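Local coordinates for hypothetical Membrane Spanning Protein (Bacillus cereus, PDB 2FB5) that catalyses the condensation of two ATP molecules into the second messenger cyclic di-AMP and is required for efficient spore formation, at residues Gln67-Pro72 with Val98-Thr103; Glu105-Thr110 with Ser175-Ala180. All blocks are in the same frame, centred on the assembly; numbering follows the deposited sequence.

Contact 1: Gln67-Pro72 with Val98-Thr103; sequences QAYLSP and VERNET
A mixed polar and apolar contact, in which Arg-100 grips the backbone carbonyl of Tyr-69 and Leu-70 packs on Val-98, joins the C-terminal part of helix 47-70 to the end of strand 94-98 and the loop that follows it. The main bond is nearly straight: NE of Arg-100 donates to O of Tyr-69 over 2.7 Å, with an N-H...O angle of 163°. The oxygen lies at the guanidinium edge, almost in the plane of that group, whereas NE stands somewhat off the carbonyl plane. NH2 of Arg-100 adds a weak second bond to Tyr-69 O at 3.3 Å, and it also donates to a water 2.8 Å away. That water in turn donates a hydrogen bond to O of Ala-68, 2.9 Å away, so the arginine holds two successive carbonyls of the helix, one directly and one through solvent. A bend at chi3 (79°) turns the head group out of the line of its methylene chain, so that the edge carrying NE and NH2 faces the carbonyl. The Tyr-69 ring stands steeply to the guanidinium, their planes 75° apart, with CD1 4.2 Å from NH2 of Arg-100. Apolar packing continues on the Leu-70 side, where its CD2 meets CG1 of Val-98 at 4.0 Å and also approaches CD of Arg-100. NH1 of Arg-100 is bonded to the carbonyl of Asp-179, so the guanidinium links the helix to the segment just before strand 181-185. The contact thus seats the N-terminal helical region on the nucleotide-binding domain: Tyr-69, Leu-70 and Arg-100 all lie against Leu-181 of strand 181-185, and Tyr-69 and Arg-100 also reach Leu-196 of strand 192-196.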
loop_
_atom_site.group_PDB
_atom_site.type_symbol
_atom_site.label_atom_id
_atom_site.label_comp_id
_atom_site.label_asym_id
_atom_site.label_seq_id
_atom_site.Cartn_x
_atom_site.Cartn_y
_atom_site.Cartn_z
ATOM N N GLN A 67 -10.408 2.350 13.038
ATOM C CA GLN A 67 -10.297 1.473 11.867
ATOM C C GLN A 67 -8.907 1.492 11.222
ATOM O O GLN A 67 -8.339 0.435 10.960
ATOM C CB GLN A 67 -11.401 1.807 10.848
ATOM C CG GLN A 67 -11.288 1.116 9.461
ATOM C CD GLN A 67 -11.424 -0.399 9.493
ATOM O OE1 GLN A 67 -11.956 -0.976 10.451
ATOM N NE2 GLN A 67 -10.968 -1.055 8.417
ATOM N N ALA A 68 -8.365 2.685 10.975
ATOM C CA ALA A 68 -7.082 2.842 10.306
ATOM C C ALA A 68 -5.915 2.343 11.164
ATOM O O ALA A 68 -4.994 1.694 10.652
ATOM C CB ALA A 68 -6.858 4.315 9.890
ATOM N N TYR A 69 -5.961 2.641 12.460
ATOM C CA TYR A 69 -4.883 2.248 13.380
ATOM C C TYR A 69 -4.947 0.797 13.865
ATOM O O TYR A 69 -3.913 0.204 14.177
ATOM C CB TYR A 69 -4.853 3.163 14.600
ATOM C CG TYR A 69 -4.474 4.599 14.319
ATOM C CD1 TYR A 69 -3.604 4.931 13.270
ATOM C CD2 TYR A 69 -4.962 5.626 15.118
ATOM C CE1 TYR A 69 -3.253 6.266 13.021
ATOM C CE2 TYR A 69 -4.626 6.949 14.881
ATOM C CZ TYR A 69 -3.769 7.267 13.838
ATOM O OH TYR A 69 -3.431 8.591 13.611
ATOM N N LEU A 70 -6.156 0.237 13.947
ATOM C CA LEU A 70 -6.331 -1.091 14.537
ATOM C C LEU A 70 -6.642 -2.230 13.552
ATOM O O LEU A 70 -6.320 -3.380 13.838
ATOM C CB LEU A 70 -7.379 -1.079 15.671
ATOM C CG LEU A 70 -7.136 -0.189 16.898
ATOM C CD1 LEU A 70 -8.146 -0.503 18.025
ATOM C CD2 LEU A 70 -5.699 -0.295 17.439
ATOM N N SER A 71 -7.237 -1.931 12.398
ATOM C CA SER A 71 -7.673 -3.017 11.507
ATOM C C SER A 71 -6.561 -3.981 11.061
ATOM O O SER A 71 -6.850 -5.159 10.864
ATOM C CB SER A 71 -8.485 -2.519 10.302
ATOM O OG SER A 71 -7.651 -1.830 9.394
ATOM N N PRO A 72 -5.311 -3.498 10.879
ATOM C CA PRO A 72 -4.256 -4.449 10.538
ATOM C C PRO A 72 -3.845 -5.378 11.677
ATOM O O PRO A 72 -3.126 -6.360 11.440
ATOM C CB PRO A 72 -3.065 -3.544 10.175
ATOM C CG PRO A 72 -3.639 -2.199 9.967
ATOM C CD PRO A 72 -4.793 -2.114 10.882
ATOM N N VAL A 98 -3.948 -2.318 22.909
ATOM C CA VAL A 98 -3.996 -3.157 21.726
ATOM C C VAL A 98 -2.602 -3.245 21.125
ATOM O O VAL A 98 -2.066 -2.245 20.648
ATOM C CB VAL A 98 -5.006 -2.651 20.680
ATOM C CG1 VAL A 98 -5.092 -3.639 19.528
ATOM C CG2 VAL A 98 -6.367 -2.435 21.339
ATOM N N GLU A 99 -2.018 -4.441 21.186
ATOM C CA GLU A 99 -0.718 -4.707 20.594
ATOM C C GLU A 99 -0.781 -4.483 19.095
ATOM O O GLU A 99 -1.735 -4.926 18.422
ATOM C CB GLU A 99 -0.268 -6.143 20.875
ATOM C CG GLU A 99 1.192 -6.399 20.523
ATOM C CD GLU A 99 1.700 -7.756 21.006
ATOM O OE1 GLU A 99 1.317 -8.190 22.115
ATOM O OE2 GLU A 99 2.485 -8.388 20.268
ATOM N N ARG A 100 0.220 -3.777 18.579
ATOM C CA ARG A 100 0.282 -3.508 17.139
ATOM C C ARG A 100 1.506 -4.225 16.538
ATOM O O ARG A 100 1.604 -5.449 16.672
ATOM C CB ARG A 100 0.149 -1.986 16.838
ATOM C CG ARG A 100 -1.280 -1.461 17.153
ATOM C CD ARG A 100 -1.455 0.055 17.015
ATOM N NE ARG A 100 -1.612 0.521 15.634
ATOM C CZ ARG A 100 -0.745 1.318 15.012
ATOM N NH1 ARG A 100 0.346 1.733 15.638
ATOM N NH2 ARG A 100 -0.965 1.703 13.764
ATOM N N ASN A 101 2.423 -3.511 15.893
ATOM C CA ASN A 101 3.559 -4.188 15.263
ATOM C C ASN A 101 4.656 -4.622 16.249
ATOM O O ASN A 101 5.395 -5.574 15.981
ATOM C CB ASN A 101 4.161 -3.358 14.114
ATOM C CG ASN A 101 5.228 -4.135 13.324
ATOM O OD1 ASN A 101 4.950 -5.212 12.806
ATOM N ND2 ASN A 101 6.465 -3.611 13.283
ATOM N N GLU A 102 4.764 -3.939 17.385
ATOM C CA GLU A 102 5.837 -4.218 18.334
ATOM C C GLU A 102 5.373 -5.038 19.542
ATOM O O GLU A 102 4.295 -4.783 20.111
ATOM C CB GLU A 102 6.511 -2.912 18.778
ATOM C CG GLU A 102 7.073 -2.120 17.612
ATOM C CD GLU A 102 7.471 -0.687 17.955
ATOM O OE1 GLU A 102 7.508 -0.309 19.149
ATOM O OE2 GLU A 102 7.747 0.069 16.999
ATOM N N THR A 103 6.184 -6.025 19.925
ATOM C CA THR A 103 5.847 -6.891 21.067
ATOM C C THR A 103 6.080 -6.153 22.388
ATOM O O THR A 103 6.926 -5.262 22.475
ATOM C CB THR A 103 6.601 -8.254 21.037
ATOM O OG1 THR A 103 7.994 -8.042 21.264
ATOM C CG2 THR A 103 6.399 -8.967 19.685
HETATM O O HOH W 1 -2.238 1.193 11.280
#

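Contact 2: Glu105-Thr110 with Ser175-Ala180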
loop_
_atom_site.group_PDB
_atom_site.type_symbol
_atom_site.label_atom_id
_atom_site.label_comp_id
_atom_site.label_asym_id
_atom_site.label_seq_id
_atom_site.Cartn_x
_atom_site.Cartn_y
_atom_site.Cartn_z
ATOM N N GLU A 105 6.055 -7.636 25.849
ATOM C CA GLU A 105 6.301 -8.431 27.063
ATOM C C GLU A 105 7.403 -7.865 27.978
ATOM O O GLU A 105 7.361 -8.071 29.186
ATOM C CB GLU A 105 6.575 -9.909 26.719
ATOM C CG GLU A 105 7.987 -10.194 26.210
ATOM C CD GLU A 105 8.252 -9.622 24.823
ATOM O OE1 GLU A 105 9.422 -9.320 24.521
ATOM O OE2 GLU A 105 7.285 -9.460 24.043
ATOM N N ALA A 106 8.368 -7.147 27.412
ATOM C CA ALA A 106 9.424 -6.538 28.230
ATOM C C ALA A 106 8.964 -5.231 28.882
ATOM O O ALA A 106 9.604 -4.735 29.804
ATOM C CB ALA A 106 10.679 -6.309 27.405
ATOM N N LEU A 107 7.847 -4.683 28.401
ATOM C CA LEU A 107 7.358 -3.381 28.873
ATOM C C LEU A 107 6.180 -3.464 29.843
ATOM O O LEU A 107 5.900 -2.507 30.575
ATOM C CB LEU A 107 6.966 -2.508 27.674
ATOM C CG LEU A 107 8.082 -2.078 26.718
ATOM C CD1 LEU A 107 7.479 -1.480 25.455
ATOM C CD2 LEU A 107 8.997 -1.068 27.397
ATOM N N ILE A 108 5.476 -4.596 29.811
ATOM C CA ILE A 108 4.279 -4.792 30.615
ATOM C C ILE A 108 4.573 -5.826 31.691
ATOM O O ILE A 108 5.101 -6.899 31.398
ATOM C CB ILE A 108 3.099 -5.266 29.717
ATOM C CG1 ILE A 108 2.674 -4.144 28.757
ATOM C CG2 ILE A 108 1.937 -5.800 30.564
ATOM C CD1 ILE A 108 1.523 -4.541 27.758
ATOM N N GLN A 109 4.253 -5.500 32.938
ATOM C CA GLN A 109 4.330 -6.492 33.996
ATOM C C GLN A 109 2.961 -7.166 34.115
ATOM O O GLN A 109 1.959 -6.512 34.425
ATOM C CB GLN A 109 4.763 -5.861 35.320
ATOM C CG GLN A 109 6.147 -5.177 35.241
ATOM C CD GLN A 109 6.046 -3.660 35.240
ATOM O OE1 GLN A 109 5.906 -3.049 36.297
ATOM N NE2 GLN A 109 6.123 -3.043 34.050
ATOM N N THR A 110 2.934 -8.468 33.854
ATOM C CA THR A 110 1.680 -9.226 33.775
ATOM C C THR A 110 0.996 -9.334 35.138
ATOM O O THR A 110 1.644 -9.622 36.144
ATOM C CB THR A 110 1.912 -10.634 33.183
ATOM O OG1 THR A 110 2.507 -10.507 31.895
ATOM C CG2 THR A 110 0.581 -11.399 33.026
ATOM N N SER A 175 2.592 4.144 25.296
ATOM C CA SER A 175 2.590 4.616 23.914
ATOM C C SER A 175 3.894 5.315 23.500
ATOM O O SER A 175 4.161 5.450 22.294
ATOM C CB SER A 175 1.386 5.527 23.649
ATOM O OG SER A 175 1.605 6.833 24.155
ATOM N N GLU A 176 4.674 5.759 24.491
ATOM C CA GLU A 176 6.000 6.387 24.272
ATOM C C GLU A 176 7.094 5.359 23.982
ATOM O O GLU A 176 8.125 5.689 23.402
ATOM C CB GLU A 176 6.432 7.223 25.498
ATOM C CG GLU A 176 5.614 8.501 25.765
ATOM C CD GLU A 176 5.855 9.135 27.164
ATOM O OE1 GLU A 176 6.528 8.531 28.025
ATOM O OE2 GLU A 176 5.350 10.249 27.408
ATOM N N LYS A 177 6.884 4.120 24.410
ATOM C CA LYS A 177 7.922 3.092 24.327
ATOM C C LYS A 177 7.627 2.036 23.273
ATOM O O LYS A 177 8.433 1.134 23.049
ATOM C CB LYS A 177 8.074 2.413 25.688
ATOM C CG LYS A 177 8.440 3.355 26.817
ATOM C CD LYS A 177 9.833 3.925 26.604
ATOM C CE LYS A 177 10.186 4.894 27.717
ATOM N NZ LYS A 177 11.609 5.334 27.616
ATOM N N SER A 178 6.459 2.148 22.647
ATOM C CA SER A 178 5.994 1.175 21.662
ATOM C C SER A 178 4.979 1.794 20.716
ATOM O O SER A 178 4.510 2.911 20.929
ATOM C CB SER A 178 5.343 -0.007 22.377
ATOM O OG SER A 178 4.085 0.376 22.897
ATOM N N ASP A 179 4.630 1.053 19.672
ATOM C CA ASP A 179 3.607 1.487 18.739
ATOM C C ASP A 179 2.218 0.983 19.166
ATOM O O ASP A 179 1.265 1.041 18.394
ATOM C CB ASP A 179 3.952 1.024 17.307
ATOM C CG ASP A 179 3.650 -0.450 17.073
ATOM O OD1 ASP A 179 3.833 -1.260 18.009
ATOM O OD2 ASP A 179 3.236 -0.811 15.946
ATOM N N ALA A 180 2.090 0.492 20.398
ATOM C CA ALA A 180 0.761 0.058 20.881
ATOM C C ALA A 180 -0.239 1.215 20.904
ATOM O O ALA A 180 0.139 2.362 21.111
ATOM C CB ALA A 180 0.862 -0.572 22.269
#
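One branched side chain, that of Leu-107, makes every close approach to segment 175-180, and it rests largely on backbone and beta-carbon atoms of a lysine and a serine. Both of its methyls meet the root of Lys-177: CD1 lies 3.9 Å from CB of Lys-177, and CD2 lies 4.0 Å from the same atom. CD1 also sits 3.7 Å from the carbonyl oxygen of Lys-177 and 4.0 Å from CB of Ser-178, bridging the two residues. The leucine and lysine side chains cross at about a right angle. A bend at chi2 (-66°) of Lys-177 carries the amine away from the leucine, and the contact is purely one of van der Waals packing over a modest area. Ser-178 offers its CB to the leucine while its hydroxyl is engaged locally. Its OG accepts from N of Ala-180 at 3.2 Å, forming an ST turn, and is also hydrogen-bonded to the carbonyl oxygen of Leu-174 near the end of helix 166-175; chi1 of 73° places OG between the backbone N and the carbonyl carbon, where it meets both partners. Leu-107 and Ile-108 also touch Leu-174, so the loop before strand 112-117 lies against the last turn of helix 166-175, while Ile-108 and Thr-110 reach Asn-150 of strand 144-150.

Overall arrangement
From the N terminus, contact 1 closes first, bringing the end of helix 47-70 to the loop after strand 94-98 across an excursion that includes helix 77-90. Contact 2 opens two residues later in that same long loop and closes after helix 166-175, so the two lie in series, neither nested nor crossed. Their centres are about 13 Å apart, and they touch: the carboxylate of Asp-179 probably accepts hydrogen bonds from the backbone N of Asn-101 (at OD2) and of Glu-102 (at OD1). The loop between strands 94-98 and 112-117 is therefore tied to the end of helix 47-70 by contact 1 and to the connection from helix 166-175 to strand 181-185 by contact 2.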